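Local structure of colicin-D (Escherichia coli, 5ZNM) at residues 51-56 with 215-220; 148-153 with 177-182; 340-345 with 358-363. The protein kills Escherichia coli and closely related bacteria by inhibiting protein synthesis, and this chain comprises its central domain and its C-terminal tRNase domain. All coordinates share one frame; numbering follows the deposited sequence.

Interaction 1: 51-56 with 215-220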
ATOM      1  N   ASN A  51     -10.170   7.789  -5.965  1.00 17.21           N
ATOM      2  CA  ASN A  51     -10.068   8.205  -4.576  1.00 15.71           C
ATOM      3  C   ASN A  51      -8.926   9.200  -4.437  1.00 17.46           C
ATOM      4  O   ASN A  51      -7.892   9.061  -5.094  1.00 22.48           O
ATOM      5  CB  ASN A  51      -9.847   7.002  -3.657  1.00 19.58           C
ATOM      6  CG  ASN A  51     -11.077   6.133  -3.542  1.00 28.54           C
ATOM      7  OD1 ASN A  51     -12.202   6.602  -3.755  1.00 29.29           O
ATOM      8  ND2 ASN A  51     -10.875   4.857  -3.189  1.00 25.24           N
ATOM      9  N   ASN A  52      -9.103  10.212  -3.581  1.00 15.28           N
ATOM     10  CA  ASN A  52      -8.016  11.150  -3.336  1.00 18.65           C
ATOM     11  C   ASN A  52      -7.092  10.688  -2.201  1.00 19.01           C
ATOM     12  O   ASN A  52      -6.595  11.504  -1.430  1.00 26.90           O
ATOM     13  CB  ASN A  52      -8.562  12.558  -3.072  1.00 18.85           C
ATOM     14  CG  ASN A  52      -8.871  13.321  -4.363  1.00 22.01           C
ATOM     15  OD1 ASN A  52      -9.295  14.483  -4.335  1.00 27.29           O
ATOM     16  ND2 ASN A  52      -8.656  12.676  -5.493  1.00 15.41           N
ATOM     17  N   THR A  53      -6.868   9.384  -2.087  1.00 20.79           N
ATOM     18  CA  THR A  53      -5.804   8.831  -1.259  1.00 21.52           C
ATOM     19  C   THR A  53      -4.442   9.263  -1.798  1.00 20.74           C
ATOM     20  O   THR A  53      -4.070   8.902  -2.915  1.00 18.75           O
ATOM     21  CB  THR A  53      -5.916   7.309  -1.282  1.00 21.07           C
ATOM     22  OG1 THR A  53      -7.286   6.945  -1.043  1.00 25.77           O
ATOM     23  CG2 THR A  53      -5.008   6.682  -0.223  1.00 18.63           C
ATOM     24  N   ALA A  54      -3.691  10.029  -1.015  1.00 16.66           N
ATOM     25  CA  ALA A  54      -2.499  10.657  -1.573  1.00 18.51           C
ATOM     26  C   ALA A  54      -1.415   9.625  -1.867  1.00 21.92           C
ATOM     27  O   ALA A  54      -1.250   8.644  -1.131  1.00 17.49           O
ATOM     28  CB  ALA A  54      -1.958  11.721  -0.619  1.00 16.37           C
ATOM     29  N   SER A  55      -0.673   9.859  -2.953  1.00 15.87           N
ATOM     30  CA  SER A  55       0.490   9.046  -3.311  1.00 19.20           C
ATOM     31  C   SER A  55       0.117   7.589  -3.557  1.00 20.32           C
ATOM     32  O   SER A  55       0.888   6.684  -3.260  1.00 19.16           O
ATOM     33  CB  SER A  55       1.585   9.132  -2.240  1.00 20.69           C
ATOM     34  OG  SER A  55       2.078  10.463  -2.140  1.00 23.97           O
ATOM     35  N   SER A  56      -1.068   7.336  -4.095  1.00 16.71           N
ATOM     36  CA  SER A  56      -1.547   5.973  -4.243  1.00 14.97           C
ATOM     37  C   SER A  56      -1.591   5.580  -5.714  1.00 17.81           C
ATOM     38  O   SER A  56      -1.665   6.421  -6.607  1.00 19.38           O
ATOM     39  CB  SER A  56      -2.935   5.818  -3.603  1.00 18.53           C
ATOM     40  OG  SER A  56      -3.913   6.616  -4.275  1.00 21.05           O
ATOM     41  N   PRO A 215      -9.656  10.907   1.637  1.00 17.15           N
ATOM     42  CA  PRO A 215      -8.673   9.819   1.562  1.00 19.22           C
ATOM     43  C   PRO A 215      -9.253   8.546   2.148  1.00 18.62           C
ATOM     44  O   PRO A 215      -9.963   8.567   3.153  1.00 18.55           O
ATOM     45  CB  PRO A 215      -7.488  10.344   2.385  1.00 18.10           C
ATOM     46  CG  PRO A 215      -7.637  11.874   2.306  1.00 15.06           C
ATOM     47  CD  PRO A 215      -9.126  12.088   2.352  1.00 13.95           C
ATOM     48  N   GLN A 216      -8.993   7.434   1.477  1.00 18.58           N
ATOM     49  CA  GLN A 216      -9.613   6.198   1.910  1.00 20.01           C
ATOM     50  C   GLN A 216      -8.792   5.004   1.442  1.00 24.94           C
ATOM     51  O   GLN A 216      -9.184   4.309   0.489  1.00 26.61           O
ATOM     52  CB  GLN A 216     -11.036   6.108   1.369  1.00 21.80           C
ATOM     53  CG  GLN A 216     -11.968   5.264   2.204  1.00 23.76           C
ATOM     54  CD  GLN A 216     -13.411   5.545   1.837  1.00 28.27           C
ATOM     55  OE1 GLN A 216     -13.909   5.019   0.846  1.00 21.85           O
ATOM     56  NE2 GLN A 216     -14.076   6.413   2.608  1.00 21.78           N
ATOM     57  N   PRO A 217      -7.652   4.735   2.077  1.00 23.78           N
ATOM     58  CA  PRO A 217      -6.862   3.552   1.691  1.00 22.06           C
ATOM     59  C   PRO A 217      -7.590   2.238   1.927  1.00 28.36           C
ATOM     60  O   PRO A 217      -7.274   1.235   1.273  1.00 27.59           O
ATOM     61  CB  PRO A 217      -5.602   3.679   2.564  1.00 23.58           C
ATOM     62  CG  PRO A 217      -6.040   4.490   3.732  1.00 23.88           C
ATOM     63  CD  PRO A 217      -7.033   5.479   3.187  1.00 21.70           C
ATOM     64  N   SER A 218      -8.546   2.214   2.852  1.00 26.87           N
ATOM     65  CA  SER A 218      -9.488   1.115   3.018  1.00 29.18           C
ATOM     66  C   SER A 218     -10.711   1.673   3.734  1.00 25.74           C
ATOM     67  O   SER A 218     -10.705   2.815   4.202  1.00 23.98           O
ATOM     68  CB  SER A 218      -8.863  -0.061   3.782  1.00 42.05           C
ATOM     69  OG  SER A 218      -8.034   0.386   4.839  1.00 35.43           O
ATOM     70  N   VAL A 219     -11.756   0.856   3.824  1.00 33.34           N
ATOM     71  CA  VAL A 219     -13.035   1.327   4.381  1.00 33.81           C
ATOM     72  C   VAL A 219     -12.896   1.525   5.885  1.00 27.97           C
ATOM     73  O   VAL A 219     -12.440   0.608   6.586  1.00 26.23           O
ATOM     74  CB  VAL A 219     -14.159   0.329   4.072  1.00 31.45           C
ATOM     75  CG1 VAL A 219     -15.482   0.840   4.638  1.00 29.12           C
ATOM     76  CG2 VAL A 219     -14.274   0.089   2.573  1.00 37.55           C
ATOM     77  N   PRO A 220     -13.282   2.675   6.435  1.00 27.28           N
ATOM     78  CA  PRO A 220     -13.359   2.782   7.894  1.00 28.44           C
ATOM     79  C   PRO A 220     -14.510   1.943   8.414  1.00 37.27           C
ATOM     80  O   PRO A 220     -15.592   1.917   7.826  1.00 41.98           O
ATOM     81  CB  PRO A 220     -13.594   4.277   8.136  1.00 28.32           C
ATOM     82  CG  PRO A 220     -14.203   4.785   6.855  1.00 34.20           C
ATOM     83  CD  PRO A 220     -13.620   3.939   5.756  1.00 34.44           C
TER
HETATM   84  O   HOH W   1      -8.080   4.571  -2.073  1.00 22.78           O
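Thr53 begins a type II beta turn, running to Ser56, that links strand 49-51 to strand 56-61, and its side chain meets the loop 215-220 of the central domain at Gln216 and Pro217. One direct hydrogen bond joins the segments: Gln216 N donates to Thr53 OG1 over 3.1 Å, nearly straight at 164°. The hydroxyl reaches it because OG1 lies anti to the carbonyl carbon (chi1 -48°), which leaves CG2 anti to the backbone N, against Pro217.

A water completes the polar part. It accepts from the side-chain ND2 of Asn51, donates to Gln216 O, and sits 2.7 Å from Thr53 OG1, so one hydroxyl touches both the loop backbone and the solvent bridge. Beyond the contact, Asn51 OD1 bonds to Thr232 OG1, while the side-chain amide of Gln216 is held at both ends, NE2 by Pro230 O and OE1 by Thr232 N.

Van der Waals packing adds little. CG of Pro215 comes within 3.9 Å of Asn52 O. Pro217 also packs on Ala54 of the second subunit. The apolar touch is that of the threonine methyl, Thr53 CG2 resting 4.1 Å from Pro217 CB.

Interaction 2: 148-153 with 177-182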
ATOM      1  N   SER A 148      -1.519  21.402 -19.858  1.00 24.63           N
ATOM      2  CA  SER A 148      -1.124  20.085 -20.332  1.00 24.75           C
ATOM      3  C   SER A 148       0.290  19.805 -19.848  1.00 29.12           C
ATOM      4  O   SER A 148       1.003  20.699 -19.388  1.00 27.45           O
ATOM      5  CB  SER A 148      -1.233  19.968 -21.865  1.00 31.99           C
ATOM      6  OG  SER A 148      -0.379  20.887 -22.521  1.00 30.15           O
ATOM      7  N   VAL A 149       0.678  18.538 -19.936  1.00 26.35           N
ATOM      8  CA  VAL A 149       1.990  18.073 -19.512  1.00 28.86           C
ATOM      9  C   VAL A 149       2.505  17.125 -20.582  1.00 29.91           C
ATOM     10  O   VAL A 149       1.775  16.236 -21.030  1.00 24.81           O
ATOM     11  CB  VAL A 149       1.932  17.358 -18.148  1.00 32.11           C
ATOM     12  CG1 VAL A 149       3.321  16.868 -17.744  1.00 31.01           C
ATOM     13  CG2 VAL A 149       1.317  18.261 -17.084  1.00 24.41           C
ATOM     14  N   ASN A 150       3.750  17.309 -21.000  1.00 26.09           N
ATOM     15  CA  ASN A 150       4.344  16.441 -22.006  1.00 28.37           C
ATOM     16  C   ASN A 150       4.927  15.208 -21.325  1.00 30.53           C
ATOM     17  O   ASN A 150       5.876  15.315 -20.544  1.00 28.72           O
ATOM     18  CB  ASN A 150       5.414  17.188 -22.799  1.00 27.39           C
ATOM     19  CG  ASN A 150       4.828  18.057 -23.906  1.00 35.05           C
ATOM     20  OD1 ASN A 150       3.614  18.237 -24.013  1.00 35.59           O
ATOM     21  ND2 ASN A 150       5.700  18.609 -24.735  1.00 44.90           N
ATOM     22  N   LEU A 151       4.363  14.040 -21.624  1.00 24.83           N
ATOM     23  CA  LEU A 151       4.931  12.852 -21.026  1.00 23.38           C
ATOM     24  C   LEU A 151       5.701  12.059 -22.062  1.00 26.65           C
ATOM     25  O   LEU A 151       5.254  11.910 -23.206  1.00 26.88           O
ATOM     26  CB  LEU A 151       3.860  11.945 -20.407  1.00 22.68           C
ATOM     27  CG  LEU A 151       3.077  12.531 -19.237  1.00 23.70           C
ATOM     28  CD1 LEU A 151       2.192  11.457 -18.604  1.00 27.74           C
ATOM     29  CD2 LEU A 151       4.024  13.126 -18.216  1.00 30.24           C
ATOM     30  N   PRO A 152       6.848  11.518 -21.671  1.00 27.04           N
ATOM     31  CA  PRO A 152       7.605  10.701 -22.594  1.00 24.28           C
ATOM     32  C   PRO A 152       6.969   9.331 -22.828  1.00 29.36           C
ATOM     33  O   PRO A 152       7.277   8.674 -23.834  1.00 28.62           O
ATOM     34  CB  PRO A 152       8.976  10.617 -21.890  1.00 27.54           C
ATOM     35  CG  PRO A 152       8.733  10.660 -20.556  1.00 30.42           C
ATOM     36  CD  PRO A 152       7.546  11.604 -20.378  1.00 31.76           C
ATOM     37  N   VAL A 153       6.092   8.891 -21.927  1.00 26.64           N
ATOM     38  CA  VAL A 153       5.394   7.614 -22.018  1.00 32.77           C
ATOM     39  C   VAL A 153       3.942   7.867 -21.678  1.00 28.39           C
ATOM     40  O   VAL A 153       3.654   8.500 -20.660  1.00 28.79           O
ATOM     41  CB  VAL A 153       5.956   6.562 -21.042  1.00 30.82           C
ATOM     42  CG1 VAL A 153       5.134   5.282 -21.123  1.00 29.09           C
ATOM     43  CG2 VAL A 153       7.378   6.282 -21.347  1.00 30.75           C
ATOM     44  N   PRO A 177       1.160  11.878 -29.653  1.00 29.68           N
ATOM     45  CA  PRO A 177       1.735  13.108 -29.101  1.00 28.70           C
ATOM     46  C   PRO A 177       2.082  12.948 -27.629  1.00 31.39           C
ATOM     47  O   PRO A 177       1.547  12.094 -26.921  1.00 29.26           O
ATOM     48  CB  PRO A 177       0.620  14.140 -29.294  1.00 32.58           C
ATOM     49  CG  PRO A 177      -0.279  13.542 -30.356  1.00 30.44           C
ATOM     50  CD  PRO A 177      -0.219  12.073 -30.132  1.00 31.56           C
ATOM     51  N   ALA A 178       2.998  13.798 -27.164  1.00 30.22           N
ATOM     52  CA  ALA A 178       3.376  13.764 -25.757  1.00 27.96           C
ATOM     53  C   ALA A 178       2.386  14.502 -24.864  1.00 26.33           C
ATOM     54  O   ALA A 178       2.319  14.210 -23.664  1.00 30.23           O
ATOM     55  CB  ALA A 178       4.776  14.355 -25.569  1.00 30.42           C
ATOM     56  N   ALA A 179       1.597  15.423 -25.424  1.00 27.86           N
ATOM     57  CA  ALA A 179       0.797  16.325 -24.605  1.00 25.80           C
ATOM     58  C   ALA A 179      -0.372  15.584 -23.973  1.00 24.56           C
ATOM     59  O   ALA A 179      -1.154  14.935 -24.666  1.00 27.80           O
ATOM     60  CB  ALA A 179       0.298  17.501 -25.441  1.00 25.74           C
ATOM     61  N   VAL A 180      -0.476  15.669 -22.653  1.00 25.38           N
ATOM     62  CA  VAL A 180      -1.549  15.053 -21.884  1.00 18.96           C
ATOM     63  C   VAL A 180      -2.340  16.181 -21.245  1.00 20.06           C
ATOM     64  O   VAL A 180      -1.747  17.036 -20.591  1.00 23.51           O
ATOM     65  CB  VAL A 180      -1.006  14.095 -20.806  1.00 20.96           C
ATOM     66  CG1 VAL A 180      -2.104  13.632 -19.879  1.00 13.37           C
ATOM     67  CG2 VAL A 180      -0.317  12.886 -21.465  1.00 21.00           C
ATOM     68  N   PRO A 181      -3.667  16.235 -21.396  1.00 20.69           N
ATOM     69  CA  PRO A 181      -4.427  17.369 -20.842  1.00 20.40           C
ATOM     70  C   PRO A 181      -4.585  17.295 -19.326  1.00 20.27           C
ATOM     71  O   PRO A 181      -4.827  16.227 -18.762  1.00 20.23           O
ATOM     72  CB  PRO A 181      -5.789  17.241 -21.529  1.00 25.82           C
ATOM     73  CG  PRO A 181      -5.941  15.760 -21.729  1.00 27.31           C
ATOM     74  CD  PRO A 181      -4.545  15.284 -22.103  1.00 24.83           C
ATOM     75  N   VAL A 182      -4.505  18.460 -18.681  1.00 21.53           N
ATOM     76  CA  VAL A 182      -4.823  18.610 -17.261  1.00 18.35           C
ATOM     77  C   VAL A 182      -6.280  19.032 -17.111  1.00 25.41           C
ATOM     78  O   VAL A 182      -6.722  20.018 -17.717  1.00 27.09           O
ATOM     79  CB  VAL A 182      -3.890  19.633 -16.593  1.00 24.41           C
ATOM     80  CG1 VAL A 182      -4.259  19.806 -15.107  1.00 21.48           C
ATOM     81  CG2 VAL A 182      -2.438  19.204 -16.756  1.00 22.60           C
TER
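Val149 and Val180 face each other as the hydrogen-bonded pair of a two-stranded antiparallel ribbon, made from strands 148-150 and 179-181 of the central domain. Each donates to the other: Val149 N to Val180 O at 2.9 Å, in the carbonyl plane, and Val180 N to Val149 O at 2.8 Å, from a tilted position. Past the end of the ladder, Leu151 N bonds to Ala178 O at 2.9 Å; this donor is above the carbonyl plane, yet its N-H points well at the oxygen (166°).

Side chains divide between two faces. On that of Val149 and Val180, both valines place CG1 anti to the backbone N (chi1 179° and 171°), leaving CG2 beside the N to do the touching. Val149 CG2 meets Val182 CG2 at 3.9 Å, and Val180 CG2 meets Leu151 CD1 at 4.1 Å; in both pairs the branches cross at a slant.

The face of Ser148, Asn150, Ala179 and Pro181 is more open. Asn150 swings its amide over the neighbouring strand, bringing OD1 to 3.5 Å from Ala179 CA and near that residue's methyl, while its CB rests on Ala178 CB. CB of Ala178 also sits 3.4 Å from Leu151 O. Val180 O lies 3.1 Å from Ser148 CA, a bent CA-H...O contact.

Outside the ribbon, the two facing valines pack on Ile263 of strand 262-267, and Val182 on Trp265. Pro181 forms a backbone hydrogen bond with Ile263. Leu151 and Val180 both reach Tyr278 of strand 274-281, so the ribbon lies with its valine face against these adjacent strands of the five-stranded sheet.

Interaction 3: 340-345 with 358-363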
ATOM      1  N   ARG A 340     -20.851 -25.271 -30.118  1.00 30.89           N
ATOM      2  CA  ARG A 340     -20.294 -26.486 -29.512  1.00 41.42           C
ATOM      3  C   ARG A 340     -18.842 -26.300 -29.082  1.00 33.64           C
ATOM      4  O   ARG A 340     -18.448 -26.717 -27.987  1.00 35.54           O
ATOM      5  CB  ARG A 340     -20.425 -27.654 -30.508  1.00 52.08           C
ATOM      6  CG  ARG A 340     -19.148 -27.990 -31.288  1.00 63.63           C
ATOM      7  CD  ARG A 340     -19.356 -28.907 -32.492  1.00 69.12           C
ATOM      8  NE  ARG A 340     -18.176 -28.864 -33.348  1.00 72.24           N
ATOM      9  CZ  ARG A 340     -18.149 -29.197 -34.632  1.00 74.78           C
ATOM     10  NH1 ARG A 340     -19.249 -29.614 -35.247  1.00 74.50           N
ATOM     11  NH2 ARG A 340     -17.009 -29.104 -35.304  1.00 77.59           N
ATOM     12  N   ARG A 341     -18.051 -25.630 -29.917  1.00 29.24           N
ATOM     13  CA  ARG A 341     -16.620 -25.481 -29.712  1.00 27.26           C
ATOM     14  C   ARG A 341     -16.290 -24.657 -28.465  1.00 32.91           C
ATOM     15  O   ARG A 341     -15.192 -24.798 -27.919  1.00 36.37           O
ATOM     16  CB  ARG A 341     -16.056 -24.861 -30.991  1.00 33.24           C
ATOM     17  CG  ARG A 341     -14.576 -24.595 -31.051  1.00 42.60           C
ATOM     18  CD  ARG A 341     -14.241 -24.076 -32.454  1.00 47.22           C
ATOM     19  NE  ARG A 341     -14.544 -25.077 -33.474  1.00 48.17           N
ATOM     20  CZ  ARG A 341     -13.772 -26.137 -33.712  1.00 50.62           C
ATOM     21  NH1 ARG A 341     -12.662 -26.323 -33.002  1.00 50.39           N
ATOM     22  NH2 ARG A 341     -14.105 -27.013 -34.648  1.00 40.12           N
ATOM     23  N   GLU A 342     -17.224 -23.833 -27.989  1.00 29.78           N
ATOM     24  CA  GLU A 342     -17.043 -22.983 -26.810  1.00 31.47           C
ATOM     25  C   GLU A 342     -18.063 -23.391 -25.749  1.00 27.53           C
ATOM     26  O   GLU A 342     -19.194 -22.910 -25.747  1.00 27.45           O
ATOM     27  CB  GLU A 342     -17.187 -21.511 -27.178  1.00 24.73           C
ATOM     28  CG  GLU A 342     -16.020 -20.980 -27.973  1.00 34.58           C
ATOM     29  CD  GLU A 342     -14.757 -20.847 -27.137  1.00 44.96           C
ATOM     30  OE1 GLU A 342     -14.868 -20.624 -25.913  1.00 46.54           O
ATOM     31  OE2 GLU A 342     -13.653 -20.964 -27.706  1.00 46.71           O
ATOM     32  N   LYS A 343     -17.649 -24.261 -24.829  1.00 27.23           N
ATOM     33  CA  LYS A 343     -18.577 -24.798 -23.839  1.00 24.63           C
ATOM     34  C   LYS A 343     -19.230 -23.667 -23.052  1.00 23.82           C
ATOM     35  O   LYS A 343     -18.554 -22.756 -22.562  1.00 26.04           O
ATOM     36  CB  LYS A 343     -17.834 -25.765 -22.900  1.00 31.95           C
ATOM     37  CG  LYS A 343     -18.631 -26.319 -21.681  1.00 50.52           C
ATOM     38  CD  LYS A 343     -20.150 -26.467 -21.875  1.00 64.85           C
ATOM     39  CE  LYS A 343     -20.871 -26.773 -20.559  1.00 70.39           C
ATOM     40  NZ  LYS A 343     -22.220 -26.115 -20.514  1.00 64.16           N
ATOM     41  N   GLY A 344     -20.558 -23.715 -22.948  1.00 25.92           N
ATOM     42  CA  GLY A 344     -21.269 -22.703 -22.197  1.00 29.68           C
ATOM     43  C   GLY A 344     -21.466 -21.392 -22.924  1.00 30.97           C
ATOM     44  O   GLY A 344     -21.964 -20.437 -22.318  1.00 32.37           O
ATOM     45  N   SER A 345     -21.094 -21.314 -24.197  1.00 23.87           N
ATOM     46  CA  SER A 345     -21.385 -20.126 -24.978  1.00 23.80           C
ATOM     47  C   SER A 345     -22.884 -20.019 -25.239  1.00 24.01           C
ATOM     48  O   SER A 345     -23.622 -21.003 -25.212  1.00 22.91           O
ATOM     49  CB  SER A 345     -20.615 -20.158 -26.298  1.00 22.47           C
ATOM     50  OG  SER A 345     -21.023 -21.270 -27.065  1.00 23.62           O
ATOM     51  N   ILE A 358     -22.007 -14.981 -31.282  1.00 14.10           N
ATOM     52  CA  ILE A 358     -21.612 -15.924 -30.234  1.00 18.99           C
ATOM     53  C   ILE A 358     -20.965 -15.171 -29.082  1.00 15.78           C
ATOM     54  O   ILE A 358     -19.981 -14.450 -29.278  1.00 16.76           O
ATOM     55  CB  ILE A 358     -20.636 -16.989 -30.761  1.00 11.08           C
ATOM     56  CG1 ILE A 358     -21.169 -17.683 -32.015  1.00 15.36           C
ATOM     57  CG2 ILE A 358     -20.281 -18.018 -29.610  1.00 14.26           C
ATOM     58  CD1 ILE A 358     -20.051 -18.398 -32.790  1.00 21.88           C
ATOM     59  N   ILE A 359     -21.460 -15.411 -27.871  1.00 16.90           N
ATOM     60  CA  ILE A 359     -20.907 -14.849 -26.646  1.00 16.83           C
ATOM     61  C   ILE A 359     -20.389 -16.004 -25.796  1.00 18.82           C
ATOM     62  O   ILE A 359     -21.140 -16.937 -25.494  1.00 20.80           O
ATOM     63  CB  ILE A 359     -21.961 -14.039 -25.867  1.00 22.49           C
ATOM     64  CG1 ILE A 359     -22.600 -12.975 -26.762  1.00 22.08           C
ATOM     65  CG2 ILE A 359     -21.332 -13.383 -24.637  1.00 23.99           C
ATOM     66  CD1 ILE A 359     -21.629 -11.913 -27.223  1.00 16.08           C
ATOM     67  N   LYS A 360     -19.116 -15.944 -25.408  1.00 22.60           N
ATOM     68  CA  LYS A 360     -18.567 -16.978 -24.534  1.00 23.35           C
ATOM     69  C   LYS A 360     -19.190 -16.905 -23.139  1.00 21.93           C
ATOM     70  O   LYS A 360     -19.816 -15.915 -22.747  1.00 21.38           O
ATOM     71  CB  LYS A 360     -17.059 -16.836 -24.406  1.00 24.62           C
ATOM     72  CG  LYS A 360     -16.252 -17.177 -25.645  1.00 28.99           C
ATOM     73  CD  LYS A 360     -14.928 -16.422 -25.568  1.00 41.22           C
ATOM     74  CE  LYS A 360     -13.760 -17.246 -26.055  1.00 47.45           C
ATOM     75  NZ  LYS A 360     -12.517 -16.847 -25.326  1.00 44.96           N
ATOM     76  N   SER A 361     -18.975 -17.971 -22.368  1.00 28.26           N
ATOM     77  CA  SER A 361     -19.555 -18.029 -21.034  1.00 34.55           C
ATOM     78  C   SER A 361     -19.040 -16.898 -20.151  1.00 35.24           C
ATOM     79  O   SER A 361     -19.756 -16.443 -19.252  1.00 33.56           O
ATOM     80  CB  SER A 361     -19.264 -19.384 -20.399  1.00 32.03           C
ATOM     81  OG  SER A 361     -17.878 -19.626 -20.436  1.00 30.78           O
ATOM     82  N   ASN A 362     -17.820 -16.416 -20.398  1.00 35.23           N
ATOM     83  CA  ASN A 362     -17.302 -15.288 -19.634  1.00 35.22           C
ATOM     84  C   ASN A 362     -17.818 -13.941 -20.136  1.00 35.56           C
ATOM     85  O   ASN A 362     -17.417 -12.907 -19.596  1.00 37.62           O
ATOM     86  CB  ASN A 362     -15.763 -15.299 -19.628  1.00 33.37           C
ATOM     87  CG  ASN A 362     -15.159 -15.119 -21.009  1.00 40.67           C
ATOM     88  OD1 ASN A 362     -15.862 -14.858 -21.983  1.00 33.40           O
ATOM     89  ND2 ASN A 362     -13.843 -15.252 -21.096  1.00 40.46           N
ATOM     90  N   GLY A 363     -18.693 -13.929 -21.141  1.00 27.80           N
ATOM     91  CA  GLY A 363     -19.270 -12.708 -21.664  1.00 27.69           C
ATOM     92  C   GLY A 363     -18.519 -12.088 -22.822  1.00 26.52           C
ATOM     93  O   GLY A 363     -18.948 -11.040 -23.320  1.00 22.31           O
TER
HETATM   94  O   HOH W   2     -17.916 -20.233 -23.561  1.00 34.52           O
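Glu342 bends its side chain back at chi2 (-71°) and lays its carboxylate against the aliphatic part of Lys360. OE1 of the glutamate comes within 3.6 Å of Lys360 CE and also nears CG of that lysine, the two side chains running at a slant to each other. The charges themselves stay further apart, Glu342 OE1 lying 4.5 Å from Lys360 NZ, beyond a salt bridge; any attraction is probably modest, and the ammonium also has a long, weak ion pair with Glu364. Leu366 of strand 365-370 touches both side chains.

Lys343 directs its CB away from the other segment, but its carbonyl O accepts from a water, at 2.8 Å, that in turn takes the N-H of Ser361. Lys343 and Gly344 are the middle residues of a type II beta turn from Glu342 to Ser345, leading into strand 346-349 of the C-terminal tRNase domain. That strand forms a beta hairpin with the antiparallel strand 355-359, which runs out into a type I turn, Lys360 to Gly363. Gly344 holds a positive phi (79°), and its O packs 3.5 Å from Ser361 CB.

Ser345 closes the first turn: its N and OG both donate to Glu342 O, the hydroxyl at 2.8 Å in the carbonyl plane. Tyr339 N bonds to that same OG. On the strand side, Ser345 CA approaches Ile359 O, and Ser345 CB sits 4.0 Å from Ile358 CG2.

In the fold
Interaction 1 is the most buried of the three; interactions 2 and 3 are each partly exposed. Along the chain, interaction 2 is nested inside the loop closed by interaction 1, yet the two do not touch. Both pack on strand 262-267, through Asn52 in interaction 1 and Val149 and Val180 in interaction 2; interaction 3, in the tRNase domain, shares no element with them, its centre about 41 Å from that of interaction 2. Chemistry tracks place: a paired-strand ladder with an apolar face in interaction 2, a single direct bond plus water between a strand end with its turn and a loop in interaction 1, and in interaction 3 water and side-chain packing without a direct cross-segment hydrogen bond.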